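Local coordinates for attachment protein G3P (Enterobacteria phage Ike, PDB 4EO0) that probably binds the N-pilus of the host bacterium from the tip of the filamentous phage at the start of infection, at residues N54-N57 and Q58-T62; T43-N46 and D47-S51. All blocks are in the same frame, centred on the assembly; numbering follows the deposited sequence. Where two conformers were deposited one is given.

Contact 1 (N54-N57 and Q58-T62)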
ATOM      1  N   ASN A  54      -4.887   0.578  10.284  1.00 17.20           N
ATOM      2  CA  ASN A  54      -4.118   0.616  11.528  0.50 16.36           C
ATOM      3  C   ASN A  54      -4.060   2.052  12.076  1.00 19.91           C
ATOM      4  O   ASN A  54      -4.256   2.276  13.263  1.00 21.27           O
ATOM      5  CB  ASN A  54      -2.713   0.078  11.253  0.50 18.93           C
ATOM      6  CG  ASN A  54      -1.898  -0.251  12.467  0.50 36.43           C
ATOM      7  OD1 ASN A  54      -1.643   0.588  13.332  0.50 28.04           O
ATOM      8  ND2 ASN A  54      -1.365  -1.459  12.493  0.50 34.34           N
ATOM      9  N   VAL A  55      -3.796   3.005  11.189  1.00 15.37           N
ATOM     10  CA  VAL A  55      -3.716   4.428  11.531  1.00 12.57           C
ATOM     11  C   VAL A  55      -5.097   4.896  11.975  1.00 17.99           C
ATOM     12  O   VAL A  55      -5.194   5.540  13.021  1.00 14.13           O
ATOM     13  CB  VAL A  55      -3.118   5.297  10.402  1.00 15.37           C
ATOM     14  CG1 VAL A  55      -3.313   6.796  10.681  1.00 15.39           C
ATOM     15  CG2 VAL A  55      -1.644   4.983  10.241  1.00 14.22           C
ATOM     16  N   PHE A  56      -6.149   4.556  11.220  1.00 13.92           N
ATOM     17  CA  PHE A  56      -7.529   4.945  11.537  1.00 13.09           C
ATOM     18  C   PHE A  56      -7.922   4.476  12.943  1.00 18.54           C
ATOM     19  O   PHE A  56      -8.532   5.234  13.692  1.00 19.16           O
ATOM     20  CB  PHE A  56      -8.525   4.425  10.454  1.00 14.12           C
ATOM     21  CG  PHE A  56      -9.971   4.682  10.825  1.00 17.02           C
ATOM     22  CD1 PHE A  56     -10.483   5.979  10.841  1.00 19.67           C
ATOM     23  CD2 PHE A  56     -10.789   3.643  11.268  1.00 20.12           C
ATOM     24  CE1 PHE A  56     -11.803   6.222  11.234  1.00 21.26           C
ATOM     25  CE2 PHE A  56     -12.116   3.887  11.629  1.00 23.02           C
ATOM     26  CZ  PHE A  56     -12.609   5.176  11.612  1.00 21.53           C
ATOM     27  N   ASN A  57      -7.556   3.241  13.296  1.00 16.25           N
ATOM     28  CA  ASN A  57      -7.828   2.631  14.595  1.00 15.52           C
ATOM     29  C   ASN A  57      -7.259   3.440  15.749  1.00 17.92           C
ATOM     30  O   ASN A  57      -7.862   3.491  16.826  1.00 19.80           O
ATOM     31  CB  ASN A  57      -7.327   1.180  14.595  1.00 13.22           C
ATOM     32  CG  ASN A  57      -8.238   0.263  13.844  1.00 28.83           C
ATOM     33  OD1 ASN A  57      -9.354   0.626  13.480  1.00 20.20           O
ATOM     34  ND2 ASN A  57      -7.790  -0.955  13.623  1.00 28.23           N
ATOM     35  N   GLN A  58      -6.113   4.099  15.527  1.00 12.35           N
ATOM     36  CA  GLN A  58      -5.505   4.950  16.556  1.00 10.89           C
ATOM     37  C   GLN A  58      -6.114   6.328  16.555  1.00 17.03           C
ATOM     38  O   GLN A  58      -6.398   6.853  17.630  1.00 16.64           O
ATOM     39  CB  GLN A  58      -3.990   5.045  16.344  1.00 11.02           C
ATOM     40  CG  GLN A  58      -3.223   3.739  16.524  1.00 17.27           C
ATOM     41  CD  GLN A  58      -3.479   3.118  17.875  1.00 24.72           C
ATOM     42  OE1 GLN A  58      -3.435   3.785  18.902  1.00 25.21           O
ATOM     43  NE2 GLN A  58      -3.825   1.833  17.890  1.00 24.90           N
ATOM     44  N   ILE A  59      -6.302   6.931  15.358  1.00 16.17           N
ATOM     45  CA  ILE A  59      -6.875   8.266  15.201  1.00 13.52           C
ATOM     46  C   ILE A  59      -8.297   8.304  15.722  1.00 16.81           C
ATOM     47  O   ILE A  59      -8.667   9.283  16.374  1.00 16.38           O
ATOM     48  CB  ILE A  59      -6.751   8.784  13.729  1.00 16.77           C
ATOM     49  CG1 ILE A  59      -5.257   8.843  13.277  1.00 16.52           C
ATOM     50  CG2 ILE A  59      -7.447  10.146  13.538  1.00 17.74           C
ATOM     51  CD1 ILE A  59      -4.304   9.704  14.057  1.00 23.87           C
ATOM     52  N   LYS A  60      -9.077   7.245  15.487  1.00 13.89           N
ATOM     53  CA  LYS A  60     -10.478   7.215  15.966  1.00 13.83           C
ATOM     54  C   LYS A  60     -10.631   7.343  17.475  1.00 17.10           C
ATOM     55  O   LYS A  60     -11.662   7.825  17.932  1.00 17.48           O
ATOM     56  CB  LYS A  60     -11.253   6.023  15.382  1.00 16.77           C
ATOM     57  CG  LYS A  60     -11.019   4.697  16.098  1.00 24.13           C
ATOM     58  CD  LYS A  60     -11.625   3.568  15.289  1.00 23.82           C
ATOM     59  CE  LYS A  60     -11.693   2.245  16.022  1.00 32.14           C
ATOM     60  NZ  LYS A  60     -12.076   1.147  15.087  1.00 39.54           N
ATOM     61  N   LEU A  61      -9.592   6.946  18.249  1.00 13.39           N
ATOM     62  CA  LEU A  61      -9.564   7.091  19.713  1.00 13.26           C
ATOM     63  C   LEU A  61      -9.665   8.580  20.083  1.00 17.19           C
ATOM     64  O   LEU A  61     -10.343   8.913  21.050  1.00 16.31           O
ATOM     65  CB  LEU A  61      -8.296   6.480  20.338  1.00 13.75           C
ATOM     66  CG  LEU A  61      -7.967   5.011  20.012  1.00 19.02           C
ATOM     67  CD1 LEU A  61      -6.662   4.588  20.710  1.00 18.89           C
ATOM     68  CD2 LEU A  61      -9.098   4.069  20.429  1.00 24.04           C
ATOM     69  N   THR A  62      -9.018   9.481  19.295  1.00 12.99           N
ATOM     70  CA  THR A  62      -9.106  10.925  19.526  1.00 11.22           C
ATOM     71  C   THR A  62     -10.390  11.497  18.935  1.00 15.82           C
ATOM     72  O   THR A  62     -10.995  12.353  19.546  1.00 15.57           O
ATOM     73  CB  THR A  62      -7.870  11.657  18.932  1.00 14.84           C
ATOM     74  OG1 THR A  62      -6.702  11.199  19.594  1.00 11.11           O
ATOM     75  CG2 THR A  62      -7.943  13.171  19.078  1.00 18.00           C
TER

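Contact 2 (T43-N46 and D47-S51)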
ATOM      1  N   THR A  43      -0.023  -7.823  -2.874  1.00 17.75           N
ATOM      2  CA  THR A  43       0.289  -7.957  -1.447  1.00 17.59           C
ATOM      3  C   THR A  43       0.687  -6.621  -0.886  1.00 19.54           C
ATOM      4  O   THR A  43       0.212  -6.265   0.197  1.00 19.01           O
ATOM      5  CB  THR A  43       1.350  -9.042  -1.250  1.00 26.82           C
ATOM      6  OG1 THR A  43       0.785 -10.261  -1.715  1.00 32.76           O
ATOM      7  CG2 THR A  43       1.777  -9.211   0.232  1.00 26.16           C
ATOM      8  N   ALA A  44       1.565  -5.880  -1.598  1.00 15.34           N
ATOM      9  CA  ALA A  44       2.017  -4.557  -1.168  1.00 15.18           C
ATOM     10  C   ALA A  44       0.822  -3.594  -1.045  1.00 18.84           C
ATOM     11  O   ALA A  44       0.765  -2.843  -0.079  1.00 15.34           O
ATOM     12  CB  ALA A  44       3.041  -4.018  -2.153  1.00 16.44           C
ATOM     13  N   CYS A  45      -0.154  -3.663  -1.977  1.00 16.40           N
ATOM     14  CA  CYS A  45      -1.362  -2.839  -1.919  1.00 13.78           C
ATOM     15  C   CYS A  45      -2.247  -3.235  -0.719  1.00 15.12           C
ATOM     16  O   CYS A  45      -2.801  -2.358  -0.058  1.00 14.60           O
ATOM     17  CB  CYS A  45      -2.144  -2.891  -3.232  1.00 12.77           C
ATOM     18  SG  CYS A  45      -3.487  -1.669  -3.313  1.00 14.96           S
ATOM     19  N   ASN A  46      -2.341  -4.538  -0.411  1.00 15.38           N
ATOM     20  CA  ASN A  46      -3.077  -4.998   0.774  1.00 16.51           C
ATOM     21  C   ASN A  46      -2.413  -4.497   2.034  1.00 18.49           C
ATOM     22  O   ASN A  46      -3.113  -4.152   2.979  1.00 15.95           O
ATOM     23  CB  ASN A  46      -3.152  -6.516   0.781  1.00 20.42           C
ATOM     24  CG  ASN A  46      -4.047  -7.048  -0.299  1.00 36.73           C
ATOM     25  OD1 ASN A  46      -4.958  -6.370  -0.784  1.00 30.48           O
ATOM     26  ND2 ASN A  46      -3.826  -8.286  -0.671  1.00 29.33           N
ATOM     27  N   ASP A  47      -1.068  -4.439   2.051  1.00 16.47           N
ATOM     28  CA  ASP A  47      -0.326  -3.902   3.186  1.00 14.78           C
ATOM     29  C   ASP A  47      -0.647  -2.417   3.375  1.00 17.73           C
ATOM     30  O   ASP A  47      -0.844  -1.968   4.507  1.00 16.65           O
ATOM     31  CB  ASP A  47       1.201  -4.087   3.004  1.00 17.44           C
ATOM     32  CG  ASP A  47       1.770  -5.491   3.221  1.00 24.34           C
ATOM     33  OD1 ASP A  47       1.005  -6.397   3.637  1.00 23.42           O
ATOM     34  OD2 ASP A  47       2.975  -5.678   2.986  1.00 26.33           O
ATOM     35  N   ALA A  48      -0.715  -1.670   2.269  1.00 12.72           N
ATOM     36  CA  ALA A  48      -1.031  -0.217   2.262  1.00 11.84           C
ATOM     37  C   ALA A  48      -2.429   0.008   2.890  1.00 15.45           C
ATOM     38  O   ALA A  48      -2.603   0.899   3.748  1.00 12.63           O
ATOM     39  CB  ALA A  48      -1.003   0.305   0.802  1.00 12.05           C
ATOM     40  N   LYS A  49      -3.408  -0.826   2.494  1.00 14.88           N
ATOM     41  CA  LYS A  49      -4.784  -0.784   3.012  1.00 14.02           C
ATOM     42  C   LYS A  49      -4.844  -1.115   4.511  1.00 18.83           C
ATOM     43  O   LYS A  49      -5.548  -0.431   5.261  1.00 16.83           O
ATOM     44  CB  LYS A  49      -5.700  -1.711   2.201  1.00 15.06           C
ATOM     45  CG  LYS A  49      -5.871  -1.250   0.771  1.00 14.91           C
ATOM     46  CD  LYS A  49      -6.655  -2.267  -0.006  1.00 13.39           C
ATOM     47  CE  LYS A  49      -6.943  -1.762  -1.397  1.00 24.47           C
ATOM     48  NZ  LYS A  49      -7.642  -2.800  -2.202  1.00 35.18           N
ATOM     49  N   ALA A  50      -4.056  -2.125   4.957  1.00 16.11           N
ATOM     50  CA  ALA A  50      -3.975  -2.514   6.358  1.00 15.99           C
ATOM     51  C   ALA A  50      -3.299  -1.431   7.166  1.00 16.92           C
ATOM     52  O   ALA A  50      -3.691  -1.221   8.312  1.00 16.84           O
ATOM     53  CB  ALA A  50      -3.237  -3.841   6.512  1.00 16.82           C
ATOM     54  N   SER A  51      -2.318  -0.704   6.568  1.00 12.97           N
ATOM     55  CA  SER A  51      -1.647   0.408   7.226  1.00 12.50           C
ATOM     56  C   SER A  51      -2.624   1.558   7.475  1.00 16.99           C
ATOM     57  O   SER A  51      -2.595   2.118   8.575  1.00 15.40           O
ATOM     58  CB  SER A  51      -0.439   0.881   6.418  1.00 13.90           C
ATOM     59  OG  SER A  51       0.183   2.007   7.037  1.00 15.42           O
TER
HETATM   60  O   HOH W   1      -5.083  -4.774  -2.916  1.00 32.67           O

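Contact 1 (N54-N57 and Q58-T62)
Lys60 crosses the ring of Phe56 at about a right angle, and its methylene carbons do the touching. CB stands over one face, 4.3 Å from the centroid of the Phe56 ring and 18° off the ring normal, a CH-pi contact displaced toward the rim; farther out, Lys60 CD comes within 3.7 Å of CE2 of Phe56. The first torsion of Lys60 accounts for this path: chi1 of 81° tucks CG between the two backbone branches, and from there the chain runs out extended, past the ring and alongside Asn57.

The ammonium group ends at the amide of Asn57, where NZ of Lys60 donates to OD1 across 3.2 Å. The donor stands 45° out of the carbonyl plane, so it does not lie on a lone pair. OD1 also accepts from NE2 of Gln53, one turn earlier, its stronger partner; the amide oxygen is thus held by two donors.

On another side of the helix, Val55 and Ile59 run alongside each other in the same direction, with Val55 CG1 3.8 Å from Ile59 CG1. The backbone bonds of the helix accompany these side-chain pairs. Ile59 N reaches Val55 O at 2.9 Å in a nearly straight bond, and Lys60 N reaches Phe56 O at 2.8 Å. Gln58 N is held less firmly, with weak bonds to the carbonyl oxygens of both Asn54 and Val55.

Beyond this shell, Phe72 and Leu74 of strand 72-76 touch Phe56, whose buried ring therefore joins helix and sheet while Lys60 lies across it. Such i to i+4 and i to i+3 side-chain pairs are typical of an alpha-helix; this one, helix 38-66 of the pilus-binding domain, lays Phe56 on strand 72-76 of the antiparallel sheet.

Contact 2 (T43-N46 and D47-S51)
The carboxylate of Asp47 lies beside the backbone carbonyl of Thr43, its OD1 3.5 Å from Thr43 O, two acceptors with no hydrogen bond between them. The other flat group, the amide of Asn46, takes a water at its oxygen. Both groups belong to a regular stretch of about two turns of alpha-helix 38-66, evidenced by four successive i to i+4 backbone bonds running from Asp47 N to Thr43 O through Ala50 N to Asn46 O, each with an N-H...O angle between 151° and 159°.

Ala44 and Ala48 turn their methyls to the sheet, where Ala44 meets Ala16 and Ala97 and Ala48 meets Val99. Cys45 ties this stretch covalently to the chain beyond the helix, through its disulfide with Cys80. With CG anti to the carbonyl carbon (chi1 -66°) and the rest of the chain extended, Lys49 passes Cys45, bringing CE to 4.0 Å from SG of that residue. NZ of Lys49 is hydrogen-bonded to the backbone O of Asp78, two residues before Cys80 in the chain. A water donates to Asn46 OD1 at 2.7 Å and accepts a weak bond from Lys49 NZ at 3.3 Å.

Both contacts belong to helix 38-66 and follow one another along it, their centres about 17 Å apart, with no touch between them beyond the chain connection. Contact 2 is partly buried, its centre about 4 Å from the centre of the chain; contact 1, its centre about 18 Å from the centre of the chain, is a surface contact with one buried residue. The chemistry also differs. In 43-51 small alanines meet strands 12-24 and 94-106, and a disulfide adds a covalent tie; in 54-62 a single aromatic ring reaches strand 72-76. Each contact includes a lysine and an asparagine, joined directly in contact 1 and through a water held weakly by the lysine in contact 2.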